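Local coordinates for protein IclR family transcriptional regulator (Brucella abortus, PDB 5WHM) that acts as an IclR-type transcriptional repressor in Brucella, probably binding DNA through its helix-turn-helix domain and sensing a small effector through its C-terminal domain, at residues L231-G236 / I256-N261; Q109-Y114 / G252-E257; G159-A164 / S218-L223; R101-P106 / H260-A265; L207-W212 / E245-D250. All coordinates share one frame; numbering follows the deposited sequence. Where two conformers were deposited one is given.

Interaction 1: L231-G236 / I256-N261; sequences LVFNCG and IEMVHN. With ACY (acetic acid), chain J.
Phe233 carries CG anti to its carbonyl carbon (chi1 -60°), and its ring leaves the strand on the side that faces helix 244-265. Met258, a selenomethionine, sends CG anti to its backbone N and then bends at chi3 (79°). The bend turns the terminal methyl CE back to the aromatic residue. Met258 CE lies 3.7 Å from Phe233 CB and makes an equally close approach to CD2 of the same ring. Val259 serves the other ortho carbon: its CG2 stands 3.6 Å from Phe233 CD1. Both methyls come in obliquely. The selenomethionine chain runs nearly perpendicular to the phenylalanine. No hydrogen bond joins the two segments, so the contact is wholly apolar, and all three residues are buried. Ala104, Leu255 and Ile262 pack round the same phenylalanine.

The next strand residue, Asn234, points the other way. Its ND2 donates to O of the bound acetic acid at 3.2 Å, with an N-H...O angle of 154°. Tyr131 OH is a second partner of ND2, while Ser157 OG and Val158 N also bind the acetic acid, which probably came from the crystallisation liquor. One strand thus has an apolar side under a helix and a polar side that holds the bound acetic acid. This is consistent with the GAF-like C-terminal domain of IclR regulators, where the sheet separates the packed helices from the effector pocket.

Interaction 2: Q109-Y114 / G252-E257; sequences QVLADY and GPRLIE
Arg254 and Tyr114 both turn to one carboxylate, that of Asp250: Arg254 NH1 forms a salt bridge with OD1, and Tyr114 OH is modelled in a hydrogen bond with OD2 that is unusually short, its length doubtful. The two groups that meet Asp250 also lie on each other. The guanidinium of Arg254 is stacked on one face of the Tyr114 ring, with the planes 8° apart. Arg254 CZ sits 3.3 Å from the Tyr114 ring centroid, a close cation-pi contact. Arg254 NE is 3.2 Å from Tyr114 CE2, its NH1 is equally near Tyr114 CZ, and its NH2 reaches the CD1-CE1 side. A bend at chi3 (105°), with chi4 also turned out of line, lays the guanidinium over the ring. NH1 and the hydroxyl are close but badly angled for a bond to each other.

Deeper in the interface the contact is apolar. Leu111 CD2 meets Leu255 CD1 at 3.8 Å, and Leu111 CD1 rests 4.1 Å from Arg254 CB. Val119 and Val221 of the sheet lie beneath these leucines. The helix segments run antiparallel at 169°, their axes 10.9 Å apart. Helices 101-115 and 244-265 thus form a two-helix layer on one face of an antiparallel sheet, as expected for a GAF-like domain.

Interaction 3: G159-A164 / S218-L223; sequences GRACLA and SVAVPL. With ACY (acetic acid), chain J.
Ala161 meets the strand with its single methyl. Its CB lies 3.9 Å from Ala220 CB and equally far from Pro222 CD, so it rests between two strand residues that point to the same side. The carbonyl O of Ala161 takes part as well. It comes 3.5 Å from Pro222 CB and almost as near to CG, along one side of the pyrrolidine ring. No hydrogen bond crosses the contact. With such short side chains the backbones come close: the CA atoms of Ala161 and Pro222 are 5.5 Å apart, and the axes of the two segments 7.2 Å. The helix segment crosses the strand at -32°.

Helix 157-165 packs on one face of the antiparallel sheet of the GAF-like C-terminal domain. Val221 points to the opposite face, where it packs on Leu255, Ile256 and Val259 of helix 244-265. On the near side Val232 of the neighbouring strand also touches Ala161. Phe200 of helix 186-203 adds to the packing of Pro222 and Ala164.

At the start of the strand segment, two residues before Ala220, Ser218 borders the bound acetic acid. Ser218 CB is 3.6 Å from the acetic acid C. A weak hydrogen bond from OG to the acetic acid O is possible, but Ser157 OG and Cys235 O are also near this hydroxyl. Arg160, next to Ala161 in the helix, reaches edge strand 206-209 and touches Cys206 and Ser208. Its NE bonds to Ala154 O, NH1 to Leu207 O, and NH2 forms a salt bridge with Glu211 OE2.

Interaction 4: R101-P106 / H260-A265; sequences RTVASP and HNISSA
Val103 and Ala265 make the closest touch between these two helix ends, with Val103 CG1 3.6 Å from Ala265 CB. CG1 is a bump that settles into the hollow between Ile262 and Ala265, residues nearly one turn apart. The floor of that hollow is backbone: Val103 CG1 stands 4.2 Å from Ile262 CA, with Ile262 CG2 only slightly farther off.

The second bump comes from the other helix. Ile262 has CG1 anti to its carbonyl carbon (chi1 -64°) and an extended chi2, which bring CD1 over the shallow place at Ala104. Ile262 CD1 lies 3.8 Å from Ala104 CB and about as near to its CA. Each helix therefore supplies a branched side chain that covers an alanine of the other. The helices come close here, with 5.8 Å between the CA atoms of Ala104 and Ile262.

Phe233 of the sheet fits under both Ala104 and Ile262. On another side of helix 101-115, Arg101 NH1 bonds Met143 O of the second subunit. The segments run antiparallel at 159°, with axes 9.5 Å apart, a close-packed antiparallel helix pair on the sheet of the GAF-like IclR C-terminal domain.

Interaction 5: L207-W212 / E245-D250; sequences LSIGEW and EKLEDD
Leu207 directs its CB toward helix 244-265, and CG follows anti to the carbonyl carbon (chi1 -54°). From this branch point the two methyls go to different residues. Leu207 CD2 packs 4.0 Å from Leu247 CB, and Val219 of the adjoining strand also touches it. Leu207 CD1 goes to Glu248, where it lies 3.8 Å from CG and 3.6 Å from OE2. The glutamate stretches out straight past CG and runs across the leucine. One carboxylate oxygen, OE2, thus lies against a methyl, but its polar partner is Arg244, with which it forms a salt bridge. Arg244 also touches Leu207 and Ile209.

Within this chain, strand 206-209 is an edge strand of the sheet of the GAF-like domain. The helix segment lies over its face, antiparallel to it, with the axes 10.3 Å apart. The same helix widens into a pi-type turn at 247-250, beside the contact.

Ile209, two residues on from Leu207, points to the same side. Its CD1 meets Leu247 CD1 at 3.8 Å, and the two side chains lie alongside, pointing opposite ways. Leu247 is thus touched at CB by one strand residue and at a methyl by the other. After Ile209 the chain turns through Gly210, which has a positive phi. Glu211 folds back on the strand end: its OE1 accepts a hydrogen bond from Ile209 N at 3.2 Å, using the anti lone pair. OE2 of that glutamate forms a salt bridge with Arg160 of helix 157-165.

Overall arrangement
Helix 244-265 carries four of the five contacts. Interactions 5 and 4 use its two ends, with centres about 23 Å apart, and interactions 2 and 1 lie between. Interaction 1 joins its neighbours directly: Leu111 CD2 is 4.0 Å from Met258 SE, and Phe233 CE2 is 3.7 Å from Ile262 CD1. Interactions 2 and 4 repeat the pairing of helices 101-115 and 244-265, about 12 Å apart between centres. Interaction 3 lies on the other face of the sheet. Its strand pairs with that of interaction 1, Val221 N lying 2.8 Å from Phe233 O. Both of these contacts touch the acetic acid, so the sheet stands between the helix pair and that site.

Interaction 1: L231-G236 / I256-N261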
# COMPACT_ATOMS: atom_id res chain seq x y z
N LEU C 231 1.94 0.64 18.93
CA LEU C 231 0.68 0.56 18.21
C LEU C 231 -0.38 1.32 19.01
O LEU C 231 -0.28 1.44 20.23
CB LEU C 231 0.23 -0.89 18.01
CG LEU C 231 1.15 -1.82 17.26
CD1 LEU C 231 0.63 -3.26 17.38
CD2 LEU C 231 1.24 -1.36 15.80
N VAL C 232 -1.36 1.88 18.32
CA VAL C 232 -2.39 2.62 19.03
C VAL C 232 -3.74 2.13 18.52
O VAL C 232 -3.92 1.98 17.30
CB VAL C 232 -2.27 4.15 18.84
CG1 VAL C 232 -3.27 4.85 19.77
CG2 VAL C 232 -0.84 4.63 19.09
N PHE C 233 -4.68 1.90 19.44
CA PHE C 233 -6.02 1.48 19.09
C PHE C 233 -7.00 2.59 19.42
O PHE C 233 -6.87 3.26 20.45
CB PHE C 233 -6.38 0.18 19.82
CG PHE C 233 -5.46 -0.96 19.47
CD1 PHE C 233 -4.21 -1.08 20.10
CD2 PHE C 233 -5.78 -1.84 18.43
CE1 PHE C 233 -3.31 -2.11 19.71
CE2 PHE C 233 -4.91 -2.88 18.06
CZ PHE C 233 -3.67 -3.02 18.72
N ASN C 234 -7.95 2.84 18.53
CA ASN C 234 -8.93 3.88 18.85
C ASN C 234 -10.34 3.37 18.59
O ASN C 234 -10.56 2.29 18.02
CB ASN C 234 -8.68 5.20 18.09
CG ASN C 234 -9.02 5.12 16.59
OD1 ASN C 234 -9.44 4.09 16.08
ND2 ASN C 234 -8.82 6.24 15.89
N CYS C 235 -11.29 4.17 19.04
CA CYS C 235 -12.70 3.89 18.81
C CYS C 235 -13.35 5.25 18.72
O CYS C 235 -13.20 6.07 19.63
CB CYS C 235 -13.28 3.05 19.94
SG CYS C 235 -15.07 2.73 19.73
N GLY C 236 -14.02 5.53 17.61
CA GLY C 236 -14.46 6.90 17.40
C GLY C 236 -15.60 6.90 16.42
O GLY C 236 -15.92 5.88 15.81
N ILE C 256 -9.17 0.08 26.99
CA ILE C 256 -7.99 -0.25 27.79
C ILE C 256 -7.93 -1.75 28.06
O ILE C 256 -6.86 -2.36 27.99
CB ILE C 256 -7.99 0.55 29.10
CG1 ILE C 256 -7.73 2.03 28.83
CG2 ILE C 256 -6.98 -0.05 30.13
CD1 ILE C 256 -8.02 2.90 30.12
N GLU C 257 -9.08 -2.35 28.39
CA GLU C 257 -9.11 -3.79 28.63
C GLU C 257 -8.82 -4.57 27.35
O GLU C 257 -8.13 -5.59 27.39
CB GLU C 257 -10.47 -4.18 29.21
CG GLU C 257 -10.64 -5.68 29.45
CD GLU C 257 -9.63 -6.25 30.46
OE1 GLU C 257 -9.04 -5.47 31.25
OE2 GLU C 257 -9.44 -7.49 30.46
N MSE C 258 -9.34 -4.10 26.22
CA MSE C 258 -9.07 -4.74 24.91
C MSE C 258 -7.58 -4.75 24.60
O MSE C 258 -7.02 -5.77 24.22
CB MSE C 258 -9.83 -4.04 23.78
CG MSE C 258 -9.78 -4.83 22.40
SE MSE C 258 -10.32 -3.64 20.96
CE MSE C 258 -8.65 -2.64 20.70
N VAL C 259 -6.94 -3.59 24.75
CA VAL C 259 -5.50 -3.51 24.50
C VAL C 259 -4.73 -4.43 25.45
O VAL C 259 -3.76 -5.08 25.05
CB VAL C 259 -5.03 -2.04 24.61
CG1 VAL C 259 -3.50 -1.94 24.64
CG2 VAL C 259 -5.58 -1.25 23.44
N HIS C 260 -5.16 -4.52 26.71
CA HIS C 260 -4.53 -5.47 27.63
C HIS C 260 -4.70 -6.90 27.15
O HIS C 260 -3.77 -7.71 27.24
CB HIS C 260 -5.11 -5.32 29.04
CG HIS C 260 -4.42 -6.18 30.05
ND1 HIS C 260 -4.85 -7.45 30.36
CD2 HIS C 260 -3.31 -5.96 30.79
CE1 HIS C 260 -4.04 -7.97 31.27
NE2 HIS C 260 -3.10 -7.09 31.55
N ASN C 261 -5.89 -7.24 26.64
CA ASN C 261 -6.10 -8.59 26.10
C ASN C 261 -5.21 -8.84 24.88
O ASN C 261 -4.57 -9.89 24.78
CB ASN C 261 -7.58 -8.81 25.74
CG ASN C 261 -8.51 -8.92 26.98
OD1 ASN C 261 -8.10 -9.43 28.03
ND2 ASN C 261 -9.76 -8.47 26.84
C ACY J . -9.12 10.18 16.23
O ACY J . -8.35 9.29 16.69
OXT ACY J . -9.27 11.32 16.74
CH3 ACY J . -9.91 9.85 14.99

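Interaction 2: Q109-Y114 / G252-E257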
# COMPACT_ATOMS: atom_id res chain seq x y z
N GLN C 109 -13.50 -6.25 16.68
CA GLN C 109 -14.85 -6.44 16.18
C GLN C 109 -15.87 -6.43 17.32
O GLN C 109 -16.91 -5.77 17.22
CB GLN C 109 -14.94 -7.73 15.37
CG GLN C 109 -16.28 -7.97 14.70
CD GLN C 109 -16.57 -6.95 13.62
OE1 GLN C 109 -15.94 -6.96 12.57
NE2 GLN C 109 -17.53 -6.07 13.86
N VAL C 110 -15.56 -7.11 18.43
CA VAL C 110 -16.44 -7.12 19.60
C VAL C 110 -16.66 -5.70 20.12
O VAL C 110 -17.79 -5.31 20.44
CB VAL C 110 -15.86 -8.04 20.69
CG1 VAL C 110 -16.63 -7.88 22.02
CG2 VAL C 110 -15.87 -9.49 20.22
N LEU C 111 -15.59 -4.91 20.21
CA LEU C 111 -15.75 -3.54 20.70
C LEU C 111 -16.52 -2.68 19.71
O LEU C 111 -17.42 -1.93 20.10
CB LEU C 111 -14.39 -2.92 21.00
CG LEU C 111 -14.49 -1.46 21.48
CD1 LEU C 111 -15.39 -1.33 22.75
CD2 LEU C 111 -13.13 -0.87 21.73
N ALA C 112 -16.18 -2.78 18.42
CA ALA C 112 -16.90 -2.05 17.39
C ALA C 112 -18.39 -2.40 17.39
O ALA C 112 -19.24 -1.51 17.24
CB ALA C 112 -16.28 -2.31 16.00
N ASP C 113 -18.73 -3.69 17.53
CA ASP C 113 -20.14 -4.09 17.56
C ASP C 113 -20.83 -3.50 18.78
O ASP C 113 -21.94 -2.96 18.68
CB ASP C 113 -20.28 -5.62 17.58
CG ASP C 113 -19.90 -6.28 16.25
OD1 ASP C 113 -19.70 -5.59 15.21
OD2 ASP C 113 -19.77 -7.53 16.27
N TYR C 114 -20.19 -3.61 19.95
CA TYR C 114 -20.77 -3.04 21.17
C TYR C 114 -20.95 -1.54 21.06
O TYR C 114 -21.99 -1.00 21.47
CB TYR C 114 -19.89 -3.35 22.38
CG TYR C 114 -20.34 -2.54 23.57
CD1 TYR C 114 -21.51 -2.87 24.25
CD2 TYR C 114 -19.63 -1.41 23.98
CE1 TYR C 114 -21.94 -2.12 25.34
CE2 TYR C 114 -20.06 -0.65 25.07
CZ TYR C 114 -21.21 -1.01 25.74
OH TYR C 114 -21.63 -0.27 26.80
N GLY C 252 -13.72 4.08 26.74
CA GLY C 252 -12.33 4.20 27.10
C GLY C 252 -11.84 3.04 27.95
O GLY C 252 -10.86 2.36 27.60
N PRO C 253 -12.50 2.80 29.11
CA PRO C 253 -12.17 1.61 29.92
C PRO C 253 -12.25 0.29 29.15
O PRO C 253 -11.34 -0.55 29.27
CB PRO C 253 -13.19 1.68 31.07
CG PRO C 253 -13.38 3.16 31.26
CD PRO C 253 -13.38 3.73 29.86
N ARG C 254 -13.28 0.09 28.34
CA ARG C 254 -13.33 -1.12 27.50
C ARG C 254 -12.16 -1.18 26.53
O ARG C 254 -11.64 -2.26 26.24
CB ARG C 254 -14.64 -1.18 26.73
CG ARG C 254 -15.84 -1.38 27.59
CD ARG C 254 -17.08 -1.14 26.78
NE ARG C 254 -17.73 -2.40 26.46
CZ ARG C 254 -18.80 -2.86 27.08
NH1 ARG C 254 -19.36 -2.14 28.05
NH2 ARG C 254 -19.32 -4.02 26.73
N LEU C 255 -11.74 -0.03 25.99
CA LEU C 255 -10.64 -0.06 25.04
C LEU C 255 -9.34 -0.42 25.75
O LEU C 255 -8.49 -1.14 25.20
CB LEU C 255 -10.53 1.29 24.32
CG LEU C 255 -9.46 1.50 23.24
CD1 LEU C 255 -9.53 0.43 22.12
CD2 LEU C 255 -9.62 2.90 22.66
N ILE C 256 -9.17 0.08 26.99
CA ILE C 256 -7.99 -0.25 27.79
C ILE C 256 -7.93 -1.75 28.06
O ILE C 256 -6.86 -2.36 27.99
CB ILE C 256 -7.99 0.55 29.10
CG1 ILE C 256 -7.73 2.03 28.83
CG2 ILE C 256 -6.98 -0.05 30.13
CD1 ILE C 256 -8.02 2.90 30.12
N GLU C 257 -9.08 -2.35 28.39
CA GLU C 257 -9.11 -3.79 28.63
C GLU C 257 -8.82 -4.57 27.35
O GLU C 257 -8.13 -5.59 27.39
CB GLU C 257 -10.47 -4.18 29.21
CG GLU C 257 -10.64 -5.68 29.45
CD GLU C 257 -9.63 -6.25 30.46
OE1 GLU C 257 -9.04 -5.47 31.25
OE2 GLU C 257 -9.44 -7.49 30.46

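Interaction 3: G159-A164 / S218-L223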
# COMPACT_ATOMS: atom_id res chain seq x y z
N GLY C 159 -2.99 10.06 17.55
CA GLY C 159 -1.71 10.76 17.64
C GLY C 159 -1.34 11.12 19.07
O GLY C 159 -0.16 11.05 19.46
N ARG C 160 -2.33 11.55 19.86
CA ARG C 160 -2.09 11.93 21.25
C ARG C 160 -1.63 10.74 22.08
O ARG C 160 -0.68 10.83 22.86
CB ARG C 160 -3.36 12.54 21.84
CG ARG C 160 -3.63 13.94 21.29
CD ARG C 160 -5.06 14.39 21.45
NE ARG C 160 -5.21 15.80 21.12
CZ ARG C 160 -6.31 16.51 21.33
NH1 ARG C 160 -7.38 15.94 21.87
NH2 ARG C 160 -6.34 17.80 21.00
N ALA C 161 -2.31 9.60 21.92
CA ALA C 161 -1.92 8.40 22.65
C ALA C 161 -0.52 7.97 22.23
O ALA C 161 0.26 7.49 23.06
CB ALA C 161 -2.92 7.27 22.38
N CYS C 162 -0.20 8.11 20.94
CA CYS C 162 1.14 7.77 20.48
C CYS C 162 2.17 8.66 21.16
O CYS C 162 3.18 8.18 21.68
CB CYS C 162 1.23 7.91 18.97
SG CYS C 162 2.85 7.40 18.28
N LEU C 163 1.89 9.97 21.20
CA LEU C 163 2.83 10.90 21.84
C LEU C 163 2.97 10.61 23.32
O LEU C 163 4.06 10.77 23.88
CB LEU C 163 2.39 12.34 21.63
CG LEU C 163 2.66 12.90 20.23
CD1 LEU C 163 1.86 14.18 19.98
CD2 LEU C 163 4.17 13.14 19.98
N ALA C 164 1.88 10.17 23.97
CA ALA C 164 1.90 9.97 25.42
C ALA C 164 2.70 8.73 25.81
O ALA C 164 3.22 8.68 26.93
CB ALA C 164 0.47 9.84 25.95
N SER C 218 -13.52 10.61 19.68
CA SER C 218 -12.78 9.36 19.65
C SER C 218 -11.89 9.27 20.88
O SER C 218 -11.55 10.28 21.51
CB SER C 218 -11.96 9.29 18.34
OG SER C 218 -10.88 8.40 18.46
N VAL C 219 -11.57 8.03 21.25
CA VAL C 219 -10.71 7.75 22.40
C VAL C 219 -9.67 6.76 21.91
O VAL C 219 -9.98 5.92 21.07
CB VAL C 219 -11.50 7.17 23.60
CG1 VAL C 219 -12.24 5.89 23.20
CG2 VAL C 219 -10.60 6.92 24.83
N ALA C 220 -8.44 6.86 22.42
CA ALA C 220 -7.38 5.98 21.93
C ALA C 220 -6.51 5.51 23.09
O ALA C 220 -6.38 6.20 24.11
CB ALA C 220 -6.49 6.67 20.88
N VAL C 221 -5.95 4.32 22.92
CA VAL C 221 -5.11 3.68 23.95
C VAL C 221 -3.88 3.11 23.26
O VAL C 221 -4.02 2.34 22.30
CB VAL C 221 -5.87 2.57 24.68
CG1 VAL C 221 -4.93 1.76 25.56
CG2 VAL C 221 -7.03 3.15 25.52
N PRO C 222 -2.67 3.44 23.71
CA PRO C 222 -1.47 2.93 23.03
C PRO C 222 -1.03 1.59 23.61
O PRO C 222 -1.41 1.19 24.70
CB PRO C 222 -0.44 4.03 23.31
CG PRO C 222 -0.82 4.49 24.75
CD PRO C 222 -2.33 4.32 24.85
N LEU C 223 -0.21 0.89 22.83
CA LEU C 223 0.39 -0.36 23.27
C LEU C 223 1.84 -0.39 22.81
O LEU C 223 2.10 -0.24 21.61
CB LEU C 223 -0.38 -1.55 22.70
CG LEU C 223 0.30 -2.92 22.77
CD1 LEU C 223 0.38 -3.34 24.23
CD2 LEU C 223 -0.48 -3.90 21.96
C ACY J . -9.12 10.18 16.23
O ACY J . -8.35 9.29 16.69
OXT ACY J . -9.27 11.32 16.74
CH3 ACY J . -9.91 9.85 14.99

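Interaction 4: R101-P106 / H260-A265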
# COMPACT_ATOMS: atom_id res chain seq x y z
N ARG C 101 -3.01 -8.83 13.40
CA ARG C 101 -4.44 -8.76 13.09
C ARG C 101 -5.19 -10.01 13.51
O ARG C 101 -6.38 -9.92 13.81
CB ARG C 101 -4.69 -8.54 11.59
CG ARG C 101 -4.24 -7.21 11.03
CD ARG C 101 -4.50 -7.19 9.49
NE ARG C 101 -5.93 -7.35 9.28
CZ ARG C 101 -6.50 -7.94 8.23
NH1 ARG C 101 -5.76 -8.44 7.23
NH2 ARG C 101 -7.82 -8.03 8.20
N THR C 102 -4.56 -11.18 13.49
CA THR C 102 -5.34 -12.36 13.86
C THR C 102 -5.69 -12.37 15.35
O THR C 102 -6.65 -13.04 15.74
CB THR C 102 -4.60 -13.66 13.50
OG1 THR C 102 -3.47 -13.81 14.37
CG2 THR C 102 -4.14 -13.63 12.01
N VAL C 103 -4.94 -11.67 16.18
CA VAL C 103 -5.31 -11.50 17.59
C VAL C 103 -6.19 -10.27 17.77
O VAL C 103 -7.20 -10.31 18.46
CB VAL C 103 -4.04 -11.41 18.46
CG1 VAL C 103 -4.39 -10.94 19.86
CG2 VAL C 103 -3.33 -12.75 18.48
N ALA C 104 -5.79 -9.15 17.17
CA ALA C 104 -6.46 -7.88 17.45
C ALA C 104 -7.83 -7.80 16.79
O ALA C 104 -8.79 -7.35 17.40
CB ALA C 104 -5.60 -6.71 16.99
N SER C 105 -7.93 -8.26 15.54
CA SER C 105 -9.13 -8.02 14.75
C SER C 105 -10.40 -8.56 15.40
O SER C 105 -11.40 -7.83 15.41
CB SER C 105 -8.96 -8.58 13.33
OG SER C 105 -10.14 -8.40 12.56
N PRO C 106 -10.45 -9.79 15.93
CA PRO C 106 -11.71 -10.24 16.53
C PRO C 106 -12.06 -9.48 17.79
O PRO C 106 -13.24 -9.27 18.07
CB PRO C 106 -11.48 -11.73 16.81
CG PRO C 106 -10.03 -11.98 16.64
CD PRO C 106 -9.43 -10.86 15.86
N HIS C 260 -5.16 -4.52 26.71
CA HIS C 260 -4.53 -5.47 27.63
C HIS C 260 -4.70 -6.90 27.15
O HIS C 260 -3.77 -7.71 27.24
CB HIS C 260 -5.11 -5.32 29.04
CG HIS C 260 -4.42 -6.18 30.05
ND1 HIS C 260 -4.85 -7.45 30.36
CD2 HIS C 260 -3.31 -5.96 30.79
CE1 HIS C 260 -4.04 -7.97 31.27
NE2 HIS C 260 -3.10 -7.09 31.55
N ASN C 261 -5.89 -7.24 26.64
CA ASN C 261 -6.10 -8.59 26.10
C ASN C 261 -5.21 -8.84 24.88
O ASN C 261 -4.57 -9.89 24.78
CB ASN C 261 -7.58 -8.81 25.74
CG ASN C 261 -8.51 -8.92 26.98
OD1 ASN C 261 -8.10 -9.43 28.03
ND2 ASN C 261 -9.76 -8.47 26.84
N ILE C 262 -5.12 -7.86 23.97
CA ILE C 262 -4.23 -7.99 22.82
C ILE C 262 -2.79 -8.19 23.29
O ILE C 262 -2.07 -9.07 22.81
CB ILE C 262 -4.35 -6.76 21.90
CG1 ILE C 262 -5.77 -6.67 21.32
CG2 ILE C 262 -3.31 -6.82 20.76
CD1 ILE C 262 -6.01 -5.43 20.51
N SER C 263 -2.38 -7.38 24.27
CA SER C 263 -1.02 -7.40 24.79
C SER C 263 -0.66 -8.76 25.40
O SER C 263 0.47 -9.23 25.27
CB SER C 263 -0.85 -6.29 25.82
OG SER C 263 0.44 -6.34 26.38
N SER C 264 -1.62 -9.41 26.05
CA SER C 264 -1.32 -10.71 26.65
C SER C 264 -1.31 -11.84 25.64
O SER C 264 -0.71 -12.88 25.91
CB SER C 264 -2.32 -11.01 27.77
OG SER C 264 -3.65 -10.91 27.30
N ALA C 265 -1.96 -11.67 24.49
CA ALA C 265 -2.06 -12.74 23.49
C ALA C 265 -0.96 -12.67 22.43
O ALA C 265 -0.69 -13.68 21.78
CB ALA C 265 -3.43 -12.70 22.81

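Interaction 5: L207-W212 / E245-D250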
# COMPACT_ATOMS: atom_id res chain seq x y z
N LEU C 207 -8.32 11.32 24.57
CA LEU C 207 -9.51 11.70 23.81
C LEU C 207 -9.17 12.70 22.72
O LEU C 207 -8.20 13.47 22.80
CB LEU C 207 -10.56 12.34 24.73
CG LEU C 207 -10.99 11.56 25.96
CD1 LEU C 207 -11.85 12.39 26.96
CD2 LEU C 207 -11.75 10.35 25.47
N SER C 208 -10.04 12.72 21.71
CA SER C 208 -10.16 13.87 20.81
C SER C 208 -11.64 14.15 20.65
O SER C 208 -12.31 13.50 19.84
CB SER C 208 -9.51 13.61 19.45
OG SER C 208 -9.69 14.76 18.65
N ILE C 209 -12.16 15.09 21.44
CA ILE C 209 -13.58 15.47 21.38
C ILE C 209 -13.70 16.60 20.36
O ILE C 209 -13.61 17.79 20.68
CB ILE C 209 -14.11 15.88 22.75
CG1 ILE C 209 -13.88 14.77 23.77
CG2 ILE C 209 -15.59 16.26 22.66
CD1 ILE C 209 -14.45 13.43 23.33
N GLY C 210 -13.91 16.21 19.10
CA GLY C 210 -14.05 17.16 18.00
C GLY C 210 -12.80 17.96 17.68
O GLY C 210 -12.89 19.02 17.06
N GLU C 211 -11.62 17.47 18.08
CA GLU C 211 -10.39 18.24 17.90
C GLU C 211 -9.60 17.80 16.68
O GLU C 211 -8.53 18.36 16.40
CB GLU C 211 -9.54 18.14 19.17
CG GLU C 211 -10.23 18.78 20.38
CD GLU C 211 -9.61 18.36 21.70
OE1 GLU C 211 -10.04 17.32 22.28
OE2 GLU C 211 -8.69 19.08 22.14
N TRP C 212 -10.10 16.81 15.94
CA TRP C 212 -9.61 16.52 14.60
C TRP C 212 -10.61 16.99 13.56
O TRP C 212 -10.30 17.87 12.75
CB TRP C 212 -9.29 15.03 14.44
CG TRP C 212 -9.12 14.65 12.98
CD1 TRP C 212 -8.18 15.12 12.10
CD2 TRP C 212 -9.95 13.76 12.23
NE1 TRP C 212 -8.36 14.56 10.86
CE2 TRP C 212 -9.44 13.73 10.91
CE3 TRP C 212 -11.06 12.97 12.55
CZ2 TRP C 212 -10.01 12.94 9.92
CZ3 TRP C 212 -11.62 12.19 11.56
CH2 TRP C 212 -11.10 12.18 10.26
N GLU C 245 -18.90 11.70 27.85
CA GLU C 245 -19.23 10.85 28.99
C GLU C 245 -19.23 9.36 28.63
O GLU C 245 -18.72 8.53 29.39
CB GLU C 245 -20.58 11.26 29.57
CG GLU C 245 -21.12 10.26 30.57
CD GLU C 245 -22.30 10.80 31.35
OE1 GLU C 245 -22.74 11.93 31.06
OE2 GLU C 245 -22.79 10.07 32.25
N LYS C 246 -19.80 9.00 27.48
CA LYS C 246 -19.72 7.61 27.03
C LYS C 246 -18.27 7.16 26.81
O LYS C 246 -17.90 6.03 27.14
CB LYS C 246 -20.54 7.43 25.76
CG LYS C 246 -20.77 5.98 25.36
CD LYS C 246 -21.78 5.87 24.23
CE LYS C 246 -22.42 4.48 24.16
NZ LYS C 246 -22.96 4.02 25.48
N LEU C 247 -17.44 8.03 26.23
CA LEU C 247 -16.05 7.63 25.99
C LEU C 247 -15.28 7.49 27.30
O LEU C 247 -14.49 6.55 27.46
CB LEU C 247 -15.37 8.62 25.06
CG LEU C 247 -15.94 8.65 23.63
CD1 LEU C 247 -15.31 9.74 22.79
CD2 LEU C 247 -15.81 7.30 22.93
N GLU C 248 -15.49 8.41 28.26
CA GLU C 248 -14.72 8.39 29.51
C GLU C 248 -15.16 7.25 30.43
O GLU C 248 -14.32 6.65 31.13
CB GLU C 248 -14.89 9.74 30.25
CG GLU C 248 -14.33 10.94 29.48
CD GLU C 248 -14.46 12.26 30.26
OE1 GLU C 248 -15.44 12.44 31.03
OE2 GLU C 248 -13.56 13.12 30.09
N ASP C 249 -16.46 6.98 30.50
CA ASP C 249 -16.99 6.03 31.47
C ASP C 249 -17.12 4.61 30.92
O ASP C 249 -17.17 3.65 31.71
CB ASP C 249 -18.37 6.48 31.94
CG ASP C 249 -18.33 7.77 32.78
OD1 ASP C 249 -17.24 8.36 33.00
OD2 ASP C 249 -19.42 8.17 33.22
N ASP C 250 -17.23 4.45 29.60
CA ASP C 250 -17.62 3.17 29.02
C ASP C 250 -16.60 2.74 27.97
O ASP C 250 -15.89 1.75 28.15
CB ASP C 250 -19.05 3.28 28.44
CG ASP C 250 -19.61 1.93 27.94
OD1 ASP C 250 -19.03 0.87 28.26
OD2 ASP C 250 -20.66 1.92 27.24